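TRAP dicarboxylate transporter, DctP subunit (Sulfurospirillum deleyianum, PDB 4OVS) probably serves as the periplasmic solute-binding component of a TRAP dicarboxylate transporter, and binds succinate. Local coordinates at residues K77-L81 against G82-I86; G122-G125 against Q126-D130; K247-K250 against D251-P254. All blocks are in the same frame, centred on the assembly; numbering follows the deposited sequence.

Interaction 1: residues K77-L81 against G82-I86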
loop_
_atom_site.group_PDB
_atom_site.type_symbol
_atom_site.label_atom_id
_atom_site.label_comp_id
_atom_site.label_asym_id
_atom_site.label_seq_id
_atom_site.Cartn_x
_atom_site.Cartn_y
_atom_site.Cartn_z
ATOM N N LYS A 77 1.497 17.253 -2.831
ATOM C CA LYS A 77 1.600 18.698 -2.914
ATOM C C LYS A 77 1.274 19.278 -1.544
ATOM O O LYS A 77 1.885 20.221 -1.086
ATOM C CB LYS A 77 0.578 19.218 -3.943
ATOM C CG LYS A 77 0.384 20.732 -3.935
ATOM C CD LYS A 77 -1.077 21.157 -4.100
ATOM C CE LYS A 77 -1.164 22.569 -4.753
ATOM N NZ LYS A 77 -2.508 22.911 -5.346
ATOM N N ALA A 78 0.266 18.702 -0.899
ATOM C CA ALA A 78 -0.157 19.179 0.397
ATOM C C ALA A 78 0.998 19.146 1.361
ATOM O O ALA A 78 1.156 20.042 2.146
ATOM C CB ALA A 78 -1.320 18.303 0.937
ATOM N N LEU A 79 1.778 18.074 1.332
ATOM C CA LEU A 79 2.932 17.962 2.206
ATOM C C LEU A 79 3.996 18.980 1.762
ATOM O O LEU A 79 4.560 19.691 2.581
ATOM C CB LEU A 79 3.480 16.520 2.208
ATOM C CG LEU A 79 3.156 15.670 3.462
ATOM C CD1 LEU A 79 1.703 15.647 3.734
ATOM C CD2 LEU A 79 3.675 14.252 3.327
ATOM N N LYS A 80 4.236 19.100 0.462
ATOM C CA LYS A 80 5.193 20.093 -0.002
ATOM C C LYS A 80 4.869 21.483 0.533
ATOM O O LYS A 80 5.760 22.209 0.944
ATOM C CB LYS A 80 5.279 20.122 -1.526
ATOM C CG LYS A 80 5.890 18.851 -2.112
ATOM C CD LYS A 80 7.416 18.940 -2.240
ATOM C CE LYS A 80 7.917 18.050 -3.385
ATOM N NZ LYS A 80 9.319 18.380 -3.786
ATOM N N LEU A 81 3.598 21.841 0.542
ATOM C CA LEU A 81 3.183 23.193 0.926
ATOM C C LEU A 81 3.005 23.347 2.441
ATOM O O LEU A 81 2.853 24.462 2.929
ATOM C CB LEU A 81 1.859 23.557 0.246
ATOM C CG LEU A 81 1.881 23.984 -1.216
ATOM C CD1 LEU A 81 2.661 23.021 -2.051
ATOM C CD2 LEU A 81 0.471 24.092 -1.770
ATOM N N GLY A 82 3.002 22.235 3.172
ATOM C CA GLY A 82 2.775 22.252 4.621
ATOM C C GLY A 82 1.325 22.293 5.083
ATOM O O GLY A 82 1.016 22.512 6.265
ATOM N N ASN A 83 0.418 22.104 4.146
ATOM C CA ASN A 83 -1.024 21.991 4.461
ATOM C C ASN A 83 -1.400 20.633 5.093
ATOM O O ASN A 83 -2.462 20.458 5.692
ATOM C CB ASN A 83 -1.819 22.241 3.194
ATOM C CG ASN A 83 -1.582 23.623 2.649
ATOM O OD1 ASN A 83 -1.519 24.581 3.405
ATOM N ND2 ASN A 83 -1.419 23.730 1.343
ATOM N N ALA A 84 -0.521 19.669 4.946
ATOM C CA ALA A 84 -0.615 18.443 5.714
ATOM C C ALA A 84 0.812 18.172 6.153
ATOM O O ALA A 84 1.761 18.689 5.555
ATOM C CB ALA A 84 -1.176 17.314 4.860
ATOM N N HIS A 85 0.962 17.391 7.210
ATOM C CA HIS A 85 2.231 17.260 7.870
ATOM C C HIS A 85 2.814 15.875 7.766
ATOM O O HIS A 85 4.015 15.714 7.642
ATOM C CB HIS A 85 2.034 17.647 9.328
ATOM C CG HIS A 85 1.447 19.007 9.491
ATOM N ND1 HIS A 85 0.690 19.373 10.579
ATOM C CD2 HIS A 85 1.542 20.110 8.712
ATOM C CE1 HIS A 85 0.347 20.646 10.470
ATOM N NE2 HIS A 85 0.858 21.115 9.349
ATOM N N ILE A 86 1.958 14.866 7.861
ATOM C CA ILE A 86 2.404 13.473 7.908
ATOM C C ILE A 86 1.498 12.633 7.026
ATOM O O ILE A 86 0.278 12.784 7.033
ATOM C CB ILE A 86 2.444 12.921 9.360
ATOM C CG1 ILE A 86 3.408 13.736 10.203
ATOM C CG2 ILE A 86 2.944 11.488 9.381
ATOM C CD1 ILE A 86 3.619 13.281 11.580
#
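Leu-79 and Ala-84 meet where helix 75-81 ends and the chain turns back toward strand 86-87. The apolar part of this contact is small and close. CD1 of Leu-79 lies 3.5 Å from CB of Ala-84, while CB of Ala-78 approaches the same methyl, Ala-84 CB, at 4.0 Å. Leu-79 starts out pointing away from residues 82-86; its first two torsions, the first (-104°) off the usual staggered values, together bring CD1 back to Ala-84.

Two backbone bonds define a Schellman motif: Gly-82 N donates to Leu-79 O at 3.0 Å, and Asn-83 N makes a weak, bent bond to Ala-78 O. Ala-84 N is an added donor to that second oxygen, Ala-78 O, at 3.3 Å with a fairly straight N-H approach (155°). The positive phi of Gly-82 (83°) is easily reached by a residue without a side chain. Leu-79 O has a second partner, Ser-241 OG, beyond the turn.

On the outer side, the polar-apolar contact is of a different kind. Asn-83 ND2 lies 3.5 Å from Leu-81 CB and 3.7 Å from Leu-81 CD2, the two side chains slanting across one another. Tyr-70 touches Ala-78, Asn-83 and Ala-84, and Ile-239 and Phe-137 pack on Leu-79.

The chemistry implies a helix end where Ala-78 O and Leu-79 O are answered by N-H groups of the turn, while Leu-79 CD1 and Ala-78 CB pack on Ala-84 CB. One cost remains: Ala-84 O is buried without a polar partner, with Leu-79 CD1 against it.

Interaction 2: residues G122-G125 against Q126-D130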
loop_
_atom_site.group_PDB
_atom_site.type_symbol
_atom_site.label_atom_id
_atom_site.label_comp_id
_atom_site.label_asym_id
_atom_site.label_seq_id
_atom_site.Cartn_x
_atom_site.Cartn_y
_atom_site.Cartn_z
ATOM N N GLY A 122 16.890 -3.210 5.627
ATOM C CA GLY A 122 18.264 -3.479 5.269
ATOM C C GLY A 122 18.732 -2.500 4.211
ATOM O O GLY A 122 18.179 -1.405 4.064
ATOM N N GLU A 123 19.737 -2.905 3.452
ATOM C CA GLU A 123 20.433 -2.010 2.521
ATOM C C GLU A 123 19.529 -1.369 1.446
ATOM O O GLU A 123 19.594 -0.163 1.212
ATOM C CB GLU A 123 21.554 -2.794 1.852
ATOM C CG GLU A 123 22.341 -2.030 0.804
ATOM C CD GLU A 123 23.411 -2.893 0.122
ATOM O OE1 GLU A 123 23.519 -4.099 0.455
ATOM O OE2 GLU A 123 24.141 -2.358 -0.742
ATOM N N VAL A 124 18.700 -2.175 0.789
ATOM C CA VAL A 124 17.830 -1.671 -0.281
ATOM C C VAL A 124 16.784 -0.721 0.272
ATOM O O VAL A 124 16.574 0.371 -0.267
ATOM C CB VAL A 124 17.172 -2.819 -1.047
ATOM C CG1 VAL A 124 16.080 -2.321 -1.940
ATOM C CG2 VAL A 124 18.215 -3.559 -1.862
ATOM N N GLY A 125 16.127 -1.125 1.353
ATOM C CA GLY A 125 15.222 -0.219 2.027
ATOM C C GLY A 125 15.848 1.150 2.229
ATOM O O GLY A 125 15.205 2.166 2.001
ATOM N N GLN A 126 17.110 1.191 2.660
ATOM C CA GLN A 126 17.738 2.482 2.983
ATOM C C GLN A 126 18.039 3.291 1.729
ATOM O O GLN A 126 17.884 4.505 1.721
ATOM C CB GLN A 126 19.016 2.289 3.794
ATOM C CG GLN A 126 19.617 3.593 4.283
ATOM C CD GLN A 126 18.725 4.293 5.285
ATOM O OE1 GLN A 126 18.369 3.737 6.324
ATOM N NE2 GLN A 126 18.319 5.509 4.954
ATOM N N ILE A 127 18.445 2.609 0.664
ATOM C CA ILE A 127 18.720 3.277 -0.601
ATOM C C ILE A 127 17.475 3.998 -1.094
ATOM O O ILE A 127 17.558 5.131 -1.554
ATOM C CB ILE A 127 19.174 2.291 -1.656
ATOM C CG1 ILE A 127 20.663 1.996 -1.496
ATOM C CG2 ILE A 127 18.919 2.856 -3.056
ATOM C CD1 ILE A 127 21.097 0.670 -2.141
ATOM N N LEU A 128 16.310 3.352 -1.008
ATOM C CA LEU A 128 15.072 4.000 -1.489
ATOM C C LEU A 128 14.588 5.118 -0.546
ATOM O O LEU A 128 14.115 6.139 -1.004
ATOM C CB LEU A 128 13.986 2.976 -1.755
ATOM C CG LEU A 128 14.477 2.184 -2.964
ATOM C CD1 LEU A 128 14.033 0.783 -2.873
ATOM C CD2 LEU A 128 14.030 2.794 -4.256
ATOM N N LYS A 129 14.724 4.944 0.760
ATOM C CA LYS A 129 14.456 6.059 1.674
ATOM C C LYS A 129 15.296 7.280 1.268
ATOM O O LYS A 129 14.827 8.411 1.236
ATOM C CB LYS A 129 14.827 5.696 3.125
ATOM C CG LYS A 129 13.945 4.690 3.811
ATOM C CD LYS A 129 14.235 4.661 5.294
ATOM C CE LYS A 129 13.440 3.592 5.969
ATOM N NZ LYS A 129 13.622 3.565 7.461
ATOM N N ASP A 130 16.571 7.040 1.003
ATOM C CA ASP A 130 17.484 8.151 0.767
ATOM C C ASP A 130 17.062 8.938 -0.472
ATOM O O ASP A 130 17.185 10.165 -0.532
ATOM C CB ASP A 130 18.930 7.656 0.645
ATOM C CG ASP A 130 19.524 7.233 1.990
ATOM O OD1 ASP A 130 18.887 7.435 3.060
ATOM O OD2 ASP A 130 20.666 6.717 1.979
#
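Gln-126 packs against Glu-123 in the first turns of helix 123-134, where Gly-122 occupies the N-cap position. CB of Gln-126 rests 3.6 Å from Glu-123 O, on the helix wall. From there CG stands anti to the backbone N (chi1 -174°), and a bend at the next torsion turns the chain along the helix, so that the amide at its end travels toward Asp-130, one turn on. This link between residues four apart ties two surface side chains together.

The backbone beneath is regular. Gln-126 N bonds to Gly-122 O at 3.1 Å, and Leu-128 N makes a straight bond to Val-124 O, with an N-H...O angle of 163°. Ile-127 N to Glu-123 O and Lys-129 N to Gly-125 O continue the series. Gly-125 O also accepts from Tyr-142 OH, on strand 137-152.

The inward face is apolar: Val-124 CG1 runs beside Leu-128 CD1 at 3.8 Å, both side chains pointing the same way and both touching Leu-103. On the outer side, Glu-123 and Ile-127 lie side by side, CG to CD1 at 4.2 Å. A carboxylate in the first turn, as at Glu-123, may interact favourably with the helix dipole; its OE2 also has a long, weak ion pair with Lys-327 NZ of helix 317-330. Lys-129 lays CG 3.4 Å from Gly-125 O before its extended chain carries NZ to Leu-140 O.

At the tip of Gln-126, NE2 donates to Asp-130 OD1 at 2.8 Å, with the oxygen lying in the amide plane but itself approached from above the carboxylate plane.

Interaction 3: residues K247-K250 against D251-P254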
loop_
_atom_site.group_PDB
_atom_site.type_symbol
_atom_site.label_atom_id
_atom_site.label_comp_id
_atom_site.label_asym_id
_atom_site.label_seq_id
_atom_site.Cartn_x
_atom_site.Cartn_y
_atom_site.Cartn_z
ATOM N N LYS A 247 10.206 23.787 10.743
ATOM C CA LYS A 247 9.598 24.717 11.695
ATOM C C LYS A 247 9.228 24.124 13.049
ATOM O O LYS A 247 9.035 24.865 13.997
ATOM C CB LYS A 247 8.291 25.267 11.118
ATOM C CG LYS A 247 8.432 26.259 9.950
ATOM C CD LYS A 247 7.057 26.471 9.231
ATOM C CE LYS A 247 5.928 26.916 10.205
ATOM N NZ LYS A 247 4.546 26.958 9.594
ATOM N N PHE A 248 9.068 22.805 13.143
ATOM C CA PHE A 248 8.513 22.205 14.366
ATOM C C PHE A 248 9.538 22.354 15.472
ATOM O O PHE A 248 10.722 22.235 15.236
ATOM C CB PHE A 248 8.181 20.749 14.141
ATOM C CG PHE A 248 7.365 20.118 15.243
ATOM C CD1 PHE A 248 6.011 20.408 15.372
ATOM C CD2 PHE A 248 7.950 19.215 16.118
ATOM C CE1 PHE A 248 5.260 19.820 16.358
ATOM C CE2 PHE A 248 7.215 18.627 17.132
ATOM C CZ PHE A 248 5.843 18.915 17.239
ATOM N N PRO A 249 9.071 22.653 16.683
ATOM C CA PRO A 249 9.987 22.993 17.762
ATOM C C PRO A 249 10.962 21.885 18.183
ATOM O O PRO A 249 10.619 20.734 18.414
ATOM C CB PRO A 249 9.052 23.422 18.907
ATOM C CG PRO A 249 7.791 23.857 18.224
ATOM C CD PRO A 249 7.671 23.022 16.981
ATOM N N LYS A 250 12.224 22.280 18.298
ATOM C CA LYS A 250 13.307 21.322 18.471
ATOM C C LYS A 250 13.122 20.445 19.686
ATOM O O LYS A 250 13.451 19.279 19.632
ATOM C CB LYS A 250 14.654 22.055 18.555
ATOM C CG LYS A 250 15.840 21.159 18.731
ATOM C CD LYS A 250 17.137 21.962 18.546
ATOM C CE LYS A 250 18.382 21.207 19.021
ATOM N NZ LYS A 250 18.532 21.230 20.513
ATOM N N ASP A 251 12.600 21.001 20.772
ATOM C CA ASP A 251 12.430 20.241 21.998
ATOM C C ASP A 251 11.265 19.260 21.966
ATOM O O ASP A 251 11.206 18.375 22.815
ATOM C CB ASP A 251 12.267 21.160 23.212
ATOM C CG ASP A 251 13.586 21.766 23.693
ATOM O OD1 ASP A 251 14.358 21.063 24.397
ATOM O OD2 ASP A 251 13.830 22.961 23.376
ATOM N N LEU A 252 10.339 19.402 21.010
ATOM C CA LEU A 252 9.226 18.467 20.877
ATOM C C LEU A 252 9.509 17.373 19.814
ATOM O O LEU A 252 8.809 16.404 19.751
ATOM C CB LEU A 252 7.917 19.211 20.525
ATOM C CG LEU A 252 7.485 20.214 21.602
ATOM C CD1 LEU A 252 6.387 21.107 21.140
ATOM C CD2 LEU A 252 7.049 19.487 22.849
ATOM N N LYS A 253 10.550 17.531 18.998
ATOM C CA LYS A 253 10.813 16.550 17.945
ATOM C C LYS A 253 11.104 15.160 18.460
ATOM O O LYS A 253 10.602 14.177 17.883
ATOM C CB LYS A 253 12.008 17.003 17.106
ATOM C CG LYS A 253 11.625 18.001 16.028
ATOM C CD LYS A 253 12.819 18.562 15.314
ATOM C CE LYS A 253 12.532 18.790 13.863
ATOM N NZ LYS A 253 13.179 19.992 13.304
ATOM N N PRO A 254 11.941 15.052 19.517
ATOM C CA PRO A 254 12.245 13.706 20.050
ATOM C C PRO A 254 10.981 12.890 20.413
ATOM O O PRO A 254 10.948 11.685 20.128
ATOM C CB PRO A 254 13.099 13.993 21.285
ATOM C CG PRO A 254 13.759 15.390 20.964
ATOM C CD PRO A 254 12.602 16.113 20.285
#
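Phe-248 and Leu-252 form the tight side of this turn, which links helix 242-247 to helix 253-289. CE2 of the ring lies 3.5 Å from Leu-252 CB, the two side chains crossing at about a right angle. Phe-248 CG stands anti to the backbone N (chi1 -169°), which swings the ring over to residues 252 and 253. At its edge, near the ring plane, CD2 meets Lys-253 CG at 3.9 Å as the lysine slides past in the opposite direction. Pro-249 CD covers part of one ring face.

The backbone bonds are fewer and mostly weak. Leu-252 N gives the sound one, to Pro-249 O at 2.9 Å, although the donor sits above the carbonyl plane (49° out of it). Lys-253 N divides itself between Pro-249 O and Lys-250 O, both bonds weak. Pro-254, lacking an N-H, instead brings CD within 3.3 Å of Lys-250 O, a contact that fits a proline in the first turn of a helix.

The solvent side is loose by comparison. Lys-250 and Asp-251 are exposed, and at CB each sets off away from the other's segment; the charges are opposite, yet Lys-250 NZ and Asp-251 OD1 stand 5.7 Å apart and do not pair. Lys-253 differs, its NZ being held by Trp-245 O and also making a cation-pi contact with Trp-245.

Placed among its neighbours, the turn packs against strand 26-31, with Phe-248 on Ile-28 and both Pro-249 and Leu-252 on Tyr-26, while Phe-244 of helix 242-247 meets the Phe-248 ring.

The three contacts follow in series along the chain: the end of helix 75-81 (interaction 1), the start of helix 123-134 (interaction 2), and the turn into helix 253-289 (interaction 3). Their centres lie about 23 Å (1 to 2), 17 Å (1 to 3) and 25 Å (2 to 3) apart, none touching. Strand 26-31 of the mixed sheet packs against interactions 1 and 3, strand 137-152 against 1 and 2; Phe-244, on helix 242-247, meets both His-85 and Phe-248. The side chains of Leu-79 and Lys-129 lie about 10 and 11 Å from those of succinate-binding Lys-93 and Tyr-236, respectively; interaction 3 lies away from that site. All three sit at helix ends beside the sheet.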